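Local coordinates for protein hydrolase, NUDIX family (Clostridium perfringens ATCC 13124, PDB 3F6A) that probably hydrolyses a diphosphate bond in a nucleotide-like substrate, as enzymes of the NUDIX family do, at residues D17-L23 / S119-Y125; N4-T8 / P94-H98; L57-Y62 / Y103-T107. All coordinates share one frame; numbering follows the deposited sequence.

All three contacts belong to the same mixed sheet of the NUDIX fold. Contact 3 is nearest the middle, about 8 Å from the centre of the chain to its own centre; contact 1, at about 12 Å, has more buried residues. Contact 2, near the second subunit, lies farthest out at about 16 Å and has the fewest. Contacts 1 and 3 are antiparallel strand pairs and touch each other through Leu20 with Leu57 and Trp124 with Thr107. Contacts 2 and 3 share strand 98-106, one leading into its start and the other covering its end. Backbone bonds and apolar packing dominate contacts 1 and 3, histidines and weak polar contacts contact 2.

Contact 1. Residues D17-L23 / S119-Y125; sequences DKVLLHL and SKILKWY
Leu20 lies across the strand pair from Trp124, and its side chain is the one to follow. CB sits over a face of the indole, 3.6 Å from the centroid of the six-membered ring of Trp124 and 12° off the normal, a CH-pi contact. CG is anti to the backbone N (chi1 171°), which carries the branch along the sheet. There CD1 of Leu20 meets Lys123 O at 3.6 Å and CB of Leu122 at 3.7 Å, while the other methyl packs on Leu57.

On the opposite face of the sheet, CD1 of Leu21 approaches CE2 of Tyr125 at 3.7 Å. Val19 and Tyr125 bond through both backbone pairs, and so do Leu21 and Lys123; Leu23 N adds a bond to Ile121 O at 3.0 Å. At one end, Ser119 OG donates to Leu23 O; the modelled 2.5 Å is shorter than usual and its exact value doubtful. At the other end a water joins Lys18 NZ to Trp124 O. The backbone bonds fix the register of strands 18-23 and 122-125, while apolar contacts pack against the two rings, the indole being held also by NE1, on its five-membered ring, bonding to Phe110 O.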
loop_
_atom_site.group_PDB
_atom_site.type_symbol
_atom_site.label_atom_id
_atom_site.label_comp_id
_atom_site.label_asym_id
_atom_site.label_seq_id
_atom_site.Cartn_x
_atom_site.Cartn_y
_atom_site.Cartn_z
ATOM N N ASP A 17 2.807 1.856 -26.175
ATOM C CA ASP A 17 2.554 0.424 -26.038
ATOM C C ASP A 17 3.704 -0.413 -25.474
ATOM O O ASP A 17 3.762 -1.627 -25.693
ATOM C CB ASP A 17 2.100 -0.158 -27.382
ATOM C CG ASP A 17 0.824 0.489 -27.893
ATOM O OD1 ASP A 17 -0.169 0.539 -27.133
ATOM O OD2 ASP A 17 0.812 0.952 -29.058
ATOM N N LYS A 18 4.609 0.222 -24.730
ATOM C CA LYS A 18 5.731 -0.508 -24.143
ATOM C C LYS A 18 5.991 -0.106 -22.687
ATOM O O LYS A 18 5.587 0.969 -22.248
ATOM C CB LYS A 18 7.000 -0.298 -24.985
ATOM C CG LYS A 18 6.818 -0.647 -26.459
ATOM C CD LYS A 18 8.146 -0.839 -27.172
ATOM C CE LYS A 18 7.917 -1.210 -28.636
ATOM N NZ LYS A 18 9.177 -1.605 -29.335
ATOM N N VAL A 19 6.664 -0.981 -21.946
ATOM C CA VAL A 19 6.975 -0.724 -20.543
ATOM C C VAL A 19 8.488 -0.756 -20.349
ATOM O O VAL A 19 9.182 -1.538 -20.989
ATOM C CB VAL A 19 6.299 -1.775 -19.626
ATOM C CG1 VAL A 19 6.736 -3.170 -20.034
ATOM C CG2 VAL A 19 6.639 -1.496 -18.173
ATOM N N LEU A 20 8.983 0.089 -19.449
ATOM C CA LEU A 20 10.415 0.218 -19.185
ATOM C C LEU A 20 10.992 -0.580 -18.022
ATOM O O LEU A 20 10.412 -0.638 -16.944
ATOM C CB LEU A 20 10.753 1.697 -18.966
ATOM C CG LEU A 20 12.162 2.037 -18.474
ATOM C CD1 LEU A 20 13.173 1.738 -19.581
ATOM C CD2 LEU A 20 12.218 3.507 -18.076
ATOM N N LEU A 21 12.158 -1.180 -18.252
ATOM C CA LEU A 21 12.868 -1.945 -17.224
ATOM C C LEU A 21 14.348 -1.607 -17.372
ATOM O O LEU A 21 14.770 -1.141 -18.424
ATOM C CB LEU A 21 12.683 -3.455 -17.431
ATOM C CG LEU A 21 11.279 -4.060 -17.381
ATOM C CD1 LEU A 21 11.345 -5.522 -17.797
ATOM C CD2 LEU A 21 10.698 -3.933 -15.979
ATOM N N HIS A 22 15.137 -1.829 -16.328
ATOM C CA HIS A 22 16.566 -1.575 -16.437
ATOM C C HIS A 22 17.346 -2.690 -15.754
ATOM O O HIS A 22 16.844 -3.327 -14.832
ATOM C CB HIS A 22 16.927 -0.178 -15.885
ATOM C CG HIS A 22 16.944 -0.068 -14.389
ATOM N ND1 HIS A 22 16.260 -0.929 -13.557
ATOM C CD2 HIS A 22 17.526 0.850 -13.578
ATOM C CE1 HIS A 22 16.420 -0.548 -12.301
ATOM N NE2 HIS A 22 17.183 0.528 -12.288
ATOM N N LEU A 23 18.559 -2.951 -16.238
ATOM C CA LEU A 23 19.403 -4.006 -15.679
ATOM C C LEU A 23 19.978 -3.544 -14.341
ATOM O O LEU A 23 20.800 -2.632 -14.285
ATOM C CB LEU A 23 20.544 -4.349 -16.651
ATOM C CG LEU A 23 21.104 -5.778 -16.595
ATOM C CD1 LEU A 23 22.292 -5.890 -17.537
ATOM C CD2 LEU A 23 21.519 -6.133 -15.185
ATOM N N SER A 119 21.977 2.452 -13.293
ATOM C CA SER A 119 22.078 1.468 -14.371
ATOM C C SER A 119 21.934 2.197 -15.702
ATOM O O SER A 119 21.053 3.049 -15.855
ATOM C CB SER A 119 20.975 0.419 -14.250
ATOM O OG SER A 119 20.920 -0.365 -15.426
ATOM N N LYS A 120 22.797 1.872 -16.664
ATOM C CA LYS A 120 22.744 2.528 -17.969
ATOM C C LYS A 120 22.122 1.667 -19.071
ATOM O O LYS A 120 22.141 2.043 -20.241
ATOM C CB LYS A 120 24.145 2.982 -18.390
ATOM C CG LYS A 120 24.757 4.024 -17.448
ATOM C CD LYS A 120 23.856 5.247 -17.312
ATOM C CE LYS A 120 24.450 6.255 -16.330
ATOM N NZ LYS A 120 25.774 6.732 -16.800
ATOM N N ILE A 121 21.573 0.518 -18.693
ATOM C CA ILE A 121 20.927 -0.369 -19.650
ATOM C C ILE A 121 19.425 -0.352 -19.381
ATOM O O ILE A 121 18.950 -0.990 -18.445
ATOM C CB ILE A 121 21.432 -1.813 -19.511
ATOM C CG1 ILE A 121 22.955 -1.845 -19.641
ATOM C CG2 ILE A 121 20.796 -2.685 -20.584
ATOM C CD1 ILE A 121 23.567 -3.213 -19.402
ATOM N N LEU A 122 18.694 0.394 -20.200
ATOM C CA LEU A 122 17.249 0.513 -20.075
ATOM C C LEU A 122 16.605 0.048 -21.372
ATOM O O LEU A 122 17.022 0.451 -22.456
ATOM C CB LEU A 122 16.852 1.968 -19.795
ATOM C CG LEU A 122 17.146 2.567 -18.410
ATOM C CD1 LEU A 122 18.636 2.623 -18.159
ATOM C CD2 LEU A 122 16.550 3.957 -18.335
ATOM N N LYS A 123 15.588 -0.799 -21.263
ATOM C CA LYS A 123 14.917 -1.307 -22.446
ATOM C C LYS A 123 13.403 -1.237 -22.340
ATOM O O LYS A 123 12.840 -1.383 -21.259
ATOM C CB LYS A 123 15.347 -2.754 -22.702
ATOM C CG LYS A 123 16.856 -2.921 -22.888
ATOM C CD LYS A 123 17.206 -4.317 -23.381
ATOM C CE LYS A 123 16.572 -4.599 -24.735
ATOM N NZ LYS A 123 16.868 -5.980 -25.226
ATOM N N TRP A 124 12.746 -1.001 -23.471
ATOM C CA TRP A 124 11.290 -0.939 -23.500
ATOM C C TRP A 124 10.780 -2.263 -24.050
ATOM O O TRP A 124 11.331 -2.798 -25.014
ATOM C CB TRP A 124 10.808 0.215 -24.376
ATOM C CG TRP A 124 11.135 1.574 -23.816
ATOM C CD1 TRP A 124 12.253 2.321 -24.061
ATOM C CD2 TRP A 124 10.324 2.343 -22.926
ATOM N NE1 TRP A 124 12.184 3.514 -23.378
ATOM C CE2 TRP A 124 11.010 3.552 -22.673
ATOM C CE3 TRP A 124 9.079 2.130 -22.315
ATOM C CZ2 TRP A 124 10.492 4.547 -21.837
ATOM C CZ3 TRP A 124 8.564 3.119 -21.487
ATOM C CH2 TRP A 124 9.271 4.313 -21.255
ATOM N N TYR A 125 9.726 -2.791 -23.436
ATOM C CA TYR A 125 9.171 -4.072 -23.855
ATOM C C TYR A 125 7.708 -4.020 -24.258
ATOM O O TYR A 125 6.882 -3.390 -23.593
ATOM C CB TYR A 125 9.322 -5.096 -22.729
ATOM C CG TYR A 125 10.745 -5.381 -22.329
ATOM C CD1 TYR A 125 11.389 -6.540 -22.757
ATOM C CD2 TYR A 125 11.447 -4.497 -21.506
ATOM C CE1 TYR A 125 12.695 -6.812 -22.378
ATOM C CE2 TYR A 125 12.746 -4.757 -21.127
ATOM C CZ TYR A 125 13.366 -5.916 -21.561
ATOM O OH TYR A 125 14.659 -6.177 -21.176
HETATM O O HOH W 1 11.391 -3.365 -27.880
#

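Contact 2. Residues N4-T8 / P94-H98; sequences NRHFT and PNHSH
His6 and His96 bring their rings together obliquely, with centroids 5.7 Å apart and planes at 48°. ND1 of His96 comes up at the edge of the His6 ring, 3.7 Å from CD2 of His6. The same CD2 of His6 also lies 3.3 Å from Ser97 O, a close contact. The Arg5 chain bends at chi2 and chi3 and sets NH2 over the centre of a face of the His96 ring, 3.9 Å above the plane. The guanidinium is turned about 51° from that ring.

Among the polar contacts, His96 ND1 donates to Ser97 O at 3.1 Å, a bond internal to the loop. It lies in the plane of the imidazole but comes from above the carbonyl plane, and it helps to hold the rotation of the ring that Arg5 and His6 touch. His98 ND1 gives a weak bond to Thr8 OG1 at 3.4 Å; the stronger partners of that hydroxyl are Asp100 and the carbonyl of Ile99.

In packing, Pro94, preceded by a cis peptide, lays CD over a face of the His98 ring, 3.5 Å above its plane. His98 CA makes a C-H...O contact to His6 O at 3.4 Å.

Within segment 4-8, Phe7 points away and meets Phe7 of the second subunit edge-to-face. Two chain segments thus enter neighbouring parallel strands, 7-15 and 98-106, of the NUDIX sheet beside the subunit interface.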
loop_
_atom_site.group_PDB
_atom_site.type_symbol
_atom_site.label_atom_id
_atom_site.label_comp_id
_atom_site.label_asym_id
_atom_site.label_seq_id
_atom_site.Cartn_x
_atom_site.Cartn_y
_atom_site.Cartn_z
ATOM N N ASN A 4 10.934 1.043 10.498
ATOM C CA ASN A 4 12.340 0.952 10.091
ATOM C C ASN A 4 12.542 1.068 8.577
ATOM O O ASN A 4 11.611 0.875 7.800
ATOM C CB ASN A 4 12.931 -0.372 10.578
ATOM C CG ASN A 4 13.987 -0.184 11.651
ATOM O OD1 ASN A 4 13.793 0.565 12.607
ATOM N ND2 ASN A 4 15.111 -0.878 11.503
ATOM N N ARG A 5 13.774 1.369 8.173
ATOM C CA ARG A 5 14.133 1.517 6.759
ATOM C C ARG A 5 14.036 0.234 5.915
ATOM O O ARG A 5 14.974 -0.134 5.198
ATOM C CB ARG A 5 15.542 2.115 6.644
ATOM C CG ARG A 5 16.357 2.077 7.940
ATOM C CD ARG A 5 16.659 0.642 8.373
ATOM N NE ARG A 5 17.389 -0.098 7.345
ATOM C CZ ARG A 5 17.901 -1.312 7.528
ATOM N NH1 ARG A 5 17.767 -1.930 8.691
ATOM N NH2 ARG A 5 18.569 -1.907 6.554
ATOM N N HIS A 6 12.880 -0.420 5.990
ATOM C CA HIS A 6 12.610 -1.655 5.256
ATOM C C HIS A 6 11.526 -1.423 4.210
ATOM O O HIS A 6 10.755 -2.327 3.896
ATOM C CB HIS A 6 12.124 -2.729 6.227
ATOM C CG HIS A 6 13.194 -3.269 7.118
ATOM N ND1 HIS A 6 12.978 -3.549 8.450
ATOM C CD2 HIS A 6 14.475 -3.621 6.860
ATOM C CE1 HIS A 6 14.082 -4.051 8.975
ATOM N NE2 HIS A 6 15.004 -4.106 8.031
ATOM N N PHE A 7 11.474 -0.212 3.675
ATOM C CA PHE A 7 10.457 0.141 2.692
ATOM C C PHE A 7 11.060 0.697 1.414
ATOM O O PHE A 7 11.890 1.609 1.448
ATOM C CB PHE A 7 9.494 1.161 3.306
ATOM C CG PHE A 7 8.687 0.613 4.452
ATOM C CD1 PHE A 7 7.429 0.062 4.235
ATOM C CD2 PHE A 7 9.198 0.623 5.747
ATOM C CE1 PHE A 7 6.694 -0.480 5.294
ATOM C CE2 PHE A 7 8.472 0.084 6.807
ATOM C CZ PHE A 7 7.220 -0.463 6.582
ATOM N N THR A 8 10.629 0.139 0.287
ATOM C CA THR A 8 11.107 0.556 -1.020
ATOM C C THR A 8 9.915 0.717 -1.962
ATOM O O THR A 8 8.790 0.347 -1.621
ATOM C CB THR A 8 12.046 -0.507 -1.629
ATOM O OG1 THR A 8 11.286 -1.672 -1.978
ATOM C CG2 THR A 8 13.128 -0.910 -0.634
ATOM N N PRO A 94 17.520 -4.424 -2.384
ATOM C CA PRO A 94 18.596 -4.548 -1.396
ATOM C C PRO A 94 18.616 -5.924 -0.735
ATOM O O PRO A 94 17.590 -6.604 -0.670
ATOM C CB PRO A 94 18.278 -3.432 -0.404
ATOM C CG PRO A 94 16.786 -3.388 -0.443
ATOM C CD PRO A 94 16.512 -3.454 -1.924
ATOM N N ASN A 95 19.781 -6.318 -0.228
ATOM C CA ASN A 95 19.939 -7.625 0.397
ATOM C C ASN A 95 19.561 -7.711 1.867
ATOM O O ASN A 95 20.347 -8.147 2.705
ATOM C CB ASN A 95 21.367 -8.118 0.197
ATOM C CG ASN A 95 21.720 -8.260 -1.266
ATOM O OD1 ASN A 95 20.992 -8.894 -2.031
ATOM N ND2 ASN A 95 22.842 -7.672 -1.666
ATOM N N HIS A 96 18.342 -7.279 2.160
ATOM C CA HIS A 96 17.771 -7.332 3.495
ATOM C C HIS A 96 16.268 -7.351 3.240
ATOM O O HIS A 96 15.798 -6.789 2.247
ATOM C CB HIS A 96 18.189 -6.117 4.336
ATOM C CG HIS A 96 17.785 -4.795 3.756
ATOM N ND1 HIS A 96 16.490 -4.323 3.811
ATOM C CD2 HIS A 96 18.508 -3.839 3.130
ATOM C CE1 HIS A 96 16.435 -3.130 3.243
ATOM N NE2 HIS A 96 17.644 -2.814 2.821
ATOM N N SER A 97 15.517 -8.023 4.103
ATOM C CA SER A 97 14.075 -8.109 3.911
ATOM C C SER A 97 13.494 -6.715 3.776
ATOM O O SER A 97 13.877 -5.801 4.503
ATOM C CB SER A 97 13.416 -8.848 5.077
ATOM O OG SER A 97 12.094 -9.232 4.737
ATOM N N HIS A 98 12.584 -6.544 2.827
ATOM C CA HIS A 98 11.976 -5.243 2.619
ATOM C C HIS A 98 10.634 -5.329 1.921
ATOM O O HIS A 98 10.367 -6.258 1.153
ATOM C CB HIS A 98 12.911 -4.353 1.797
ATOM C CG HIS A 98 13.278 -4.927 0.463
ATOM N ND1 HIS A 98 12.627 -4.583 -0.705
ATOM C CD2 HIS A 98 14.237 -5.814 0.109
ATOM C CE1 HIS A 98 13.176 -5.230 -1.719
ATOM N NE2 HIS A 98 14.154 -5.981 -1.251
#

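Contact 3. Residues L57-Y62 / Y103-T107; sequences LNVTLY and YYATT
Just after the helix 43-55, the chain returns to the sheet as the short strand 60-61, which pairs antiparallel with strand 98-106, Thr60 facing Thr106 as a hydrogen-bonded pair. Thr60 N bonds to Thr106 O at 2.9 Å. In the reverse direction Thr106 N reaches Thr60 O at 3.0 Å, coming in 36° out of the carbonyl plane. The next bond, Tyr62 N to Tyr104 O at 2.8 Å, is nearly straight, with an angle of 173° at the hydrogen. The return link of this pair runs through a water, which accepts from Tyr104 N and donates to Tyr62 O.

At the other end, a side chain takes over from the backbone. Thr107 turns OG1 anti to its own N (chi1 -162°), and the hydroxyl donates to Asn58 O at 2.8 Å. The sequence of helix 43-55 and its flanks, up to Leu57, matches the Nudix box, the signature of the family, so this contact ties the end of that motif and the residues that follow it to the sheet.

Side chains meet on both faces. On one, Leu61 folds CD2 over the strand to rest 3.8 Å from Ala105 CB and near Tyr103 CB. The small methyl of Ala105, CB, also lies 3.2 Å from Thr60 O, a close approach of the two strands. On the other face, Thr60 CB lies 3.4 Å from Thr106 OG1 as the two threonines pass each other obliquely. Tyr104 leads away from the pairing towards helix 138-150, where its hydroxyl bonds to Glu146.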
loop_
_atom_site.group_PDB
_atom_site.type_symbol
_atom_site.label_atom_id
_atom_site.label_comp_id
_atom_site.label_asym_id
_atom_site.label_seq_id
_atom_site.Cartn_x
_atom_site.Cartn_y
_atom_site.Cartn_z
ATOM N N LEU A 57 13.241 10.655 -16.406
ATOM C CA LEU A 57 11.862 10.774 -16.867
ATOM C C LEU A 57 10.904 11.476 -15.921
ATOM O O LEU A 57 11.032 11.394 -14.698
ATOM C CB LEU A 57 11.276 9.387 -17.153
ATOM C CG LEU A 57 11.902 8.486 -18.216
ATOM C CD1 LEU A 57 11.207 7.131 -18.197
ATOM C CD2 LEU A 57 11.781 9.139 -19.586
ATOM N N ASN A 58 9.943 12.172 -16.521
ATOM C CA ASN A 58 8.870 12.830 -15.793
ATOM C C ASN A 58 7.756 11.805 -15.987
ATOM O O ASN A 58 7.525 11.363 -17.111
ATOM C CB ASN A 58 8.474 14.145 -16.469
ATOM C CG ASN A 58 9.382 15.293 -16.093
ATOM O OD1 ASN A 58 9.481 16.279 -16.819
ATOM N ND2 ASN A 58 10.040 15.176 -14.948
ATOM N N VAL A 59 7.076 11.415 -14.916
ATOM C CA VAL A 59 6.018 10.421 -15.045
ATOM C C VAL A 59 4.672 10.851 -14.477
ATOM O O VAL A 59 4.551 11.882 -13.813
ATOM C CB VAL A 59 6.418 9.087 -14.362
ATOM C CG1 VAL A 59 7.619 8.477 -15.059
ATOM C CG2 VAL A 59 6.725 9.331 -12.890
ATOM N N THR A 60 3.655 10.049 -14.769
ATOM C CA THR A 60 2.308 10.287 -14.269
ATOM C C THR A 60 1.835 8.982 -13.643
ATOM O O THR A 60 1.504 8.026 -14.343
ATOM C CB THR A 60 1.347 10.700 -15.392
ATOM O OG1 THR A 60 1.673 12.026 -15.825
ATOM C CG2 THR A 60 -0.104 10.671 -14.905
ATOM N N LEU A 61 1.825 8.944 -12.317
ATOM C CA LEU A 61 1.408 7.747 -11.604
ATOM C C LEU A 61 -0.081 7.477 -11.773
ATOM O O LEU A 61 -0.899 8.394 -11.746
ATOM C CB LEU A 61 1.723 7.887 -10.114
ATOM C CG LEU A 61 3.180 8.081 -9.696
ATOM C CD1 LEU A 61 3.235 8.388 -8.205
ATOM C CD2 LEU A 61 3.982 6.835 -10.007
ATOM N N TYR A 62 -0.430 6.209 -11.959
ATOM C CA TYR A 62 -1.828 5.833 -12.083
ATOM C C TYR A 62 -2.408 6.075 -10.693
ATOM O O TYR A 62 -1.910 5.529 -9.703
ATOM C CB TYR A 62 -1.942 4.359 -12.462
ATOM C CG TYR A 62 -3.345 3.817 -12.430
ATOM C CD1 TYR A 62 -4.327 4.307 -13.295
ATOM C CD2 TYR A 62 -3.694 2.802 -11.536
ATOM C CE1 TYR A 62 -5.623 3.803 -13.268
ATOM C CE2 TYR A 62 -4.986 2.289 -11.503
ATOM C CZ TYR A 62 -5.943 2.796 -12.369
ATOM O OH TYR A 62 -7.224 2.304 -12.320
ATOM N N TYR A 103 3.995 0.626 -8.084
ATOM C CA TYR A 103 3.148 1.605 -8.753
ATOM C C TYR A 103 3.283 1.477 -10.262
ATOM O O TYR A 103 4.320 1.040 -10.767
ATOM C CB TYR A 103 3.568 3.024 -8.356
ATOM C CG TYR A 103 3.356 3.364 -6.905
ATOM C CD1 TYR A 103 2.248 4.106 -6.498
ATOM C CD2 TYR A 103 4.267 2.946 -5.929
ATOM C CE1 TYR A 103 2.049 4.427 -5.156
ATOM C CE2 TYR A 103 4.076 3.265 -4.583
ATOM C CZ TYR A 103 2.964 4.003 -4.209
ATOM O OH TYR A 103 2.765 4.320 -2.889
ATOM N N TYR A 104 2.230 1.856 -10.981
ATOM C CA TYR A 104 2.251 1.833 -12.437
ATOM C C TYR A 104 2.119 3.293 -12.852
ATOM O O TYR A 104 1.434 4.069 -12.186
ATOM C CB TYR A 104 1.083 1.012 -13.008
ATOM C CG TYR A 104 1.097 -0.468 -12.644
ATOM C CD1 TYR A 104 2.265 -1.097 -12.212
ATOM C CD2 TYR A 104 -0.059 -1.237 -12.756
ATOM C CE1 TYR A 104 2.281 -2.464 -11.902
ATOM C CE2 TYR A 104 -0.057 -2.600 -12.451
ATOM C CZ TYR A 104 1.116 -3.206 -12.024
ATOM O OH TYR A 104 1.108 -4.552 -11.724
ATOM N N ALA A 105 2.776 3.670 -13.942
ATOM C CA ALA A 105 2.731 5.050 -14.409
ATOM C C ALA A 105 2.939 5.150 -15.912
ATOM O O ALA A 105 3.226 4.165 -16.581
ATOM C CB ALA A 105 3.797 5.867 -13.696
ATOM N N THR A 106 2.797 6.365 -16.430
ATOM C CA THR A 106 2.981 6.626 -17.848
ATOM C C THR A 106 4.027 7.724 -18.023
ATOM O O THR A 106 4.307 8.475 -17.090
ATOM C CB THR A 106 1.667 7.107 -18.493
ATOM O OG1 THR A 106 1.228 8.301 -17.833
ATOM C CG2 THR A 106 0.584 6.037 -18.375
ATOM N N THR A 107 4.604 7.801 -19.220
ATOM C CA THR A 107 5.585 8.831 -19.556
ATOM C C THR A 107 5.406 9.136 -21.049
ATOM O O THR A 107 4.839 8.331 -21.787
ATOM C CB THR A 107 7.033 8.376 -19.252
ATOM O OG1 THR A 107 7.891 9.525 -19.190
ATOM C CG2 THR A 107 7.540 7.421 -20.307
HETATM O O HOH W 2 0.089 3.269 -9.400
#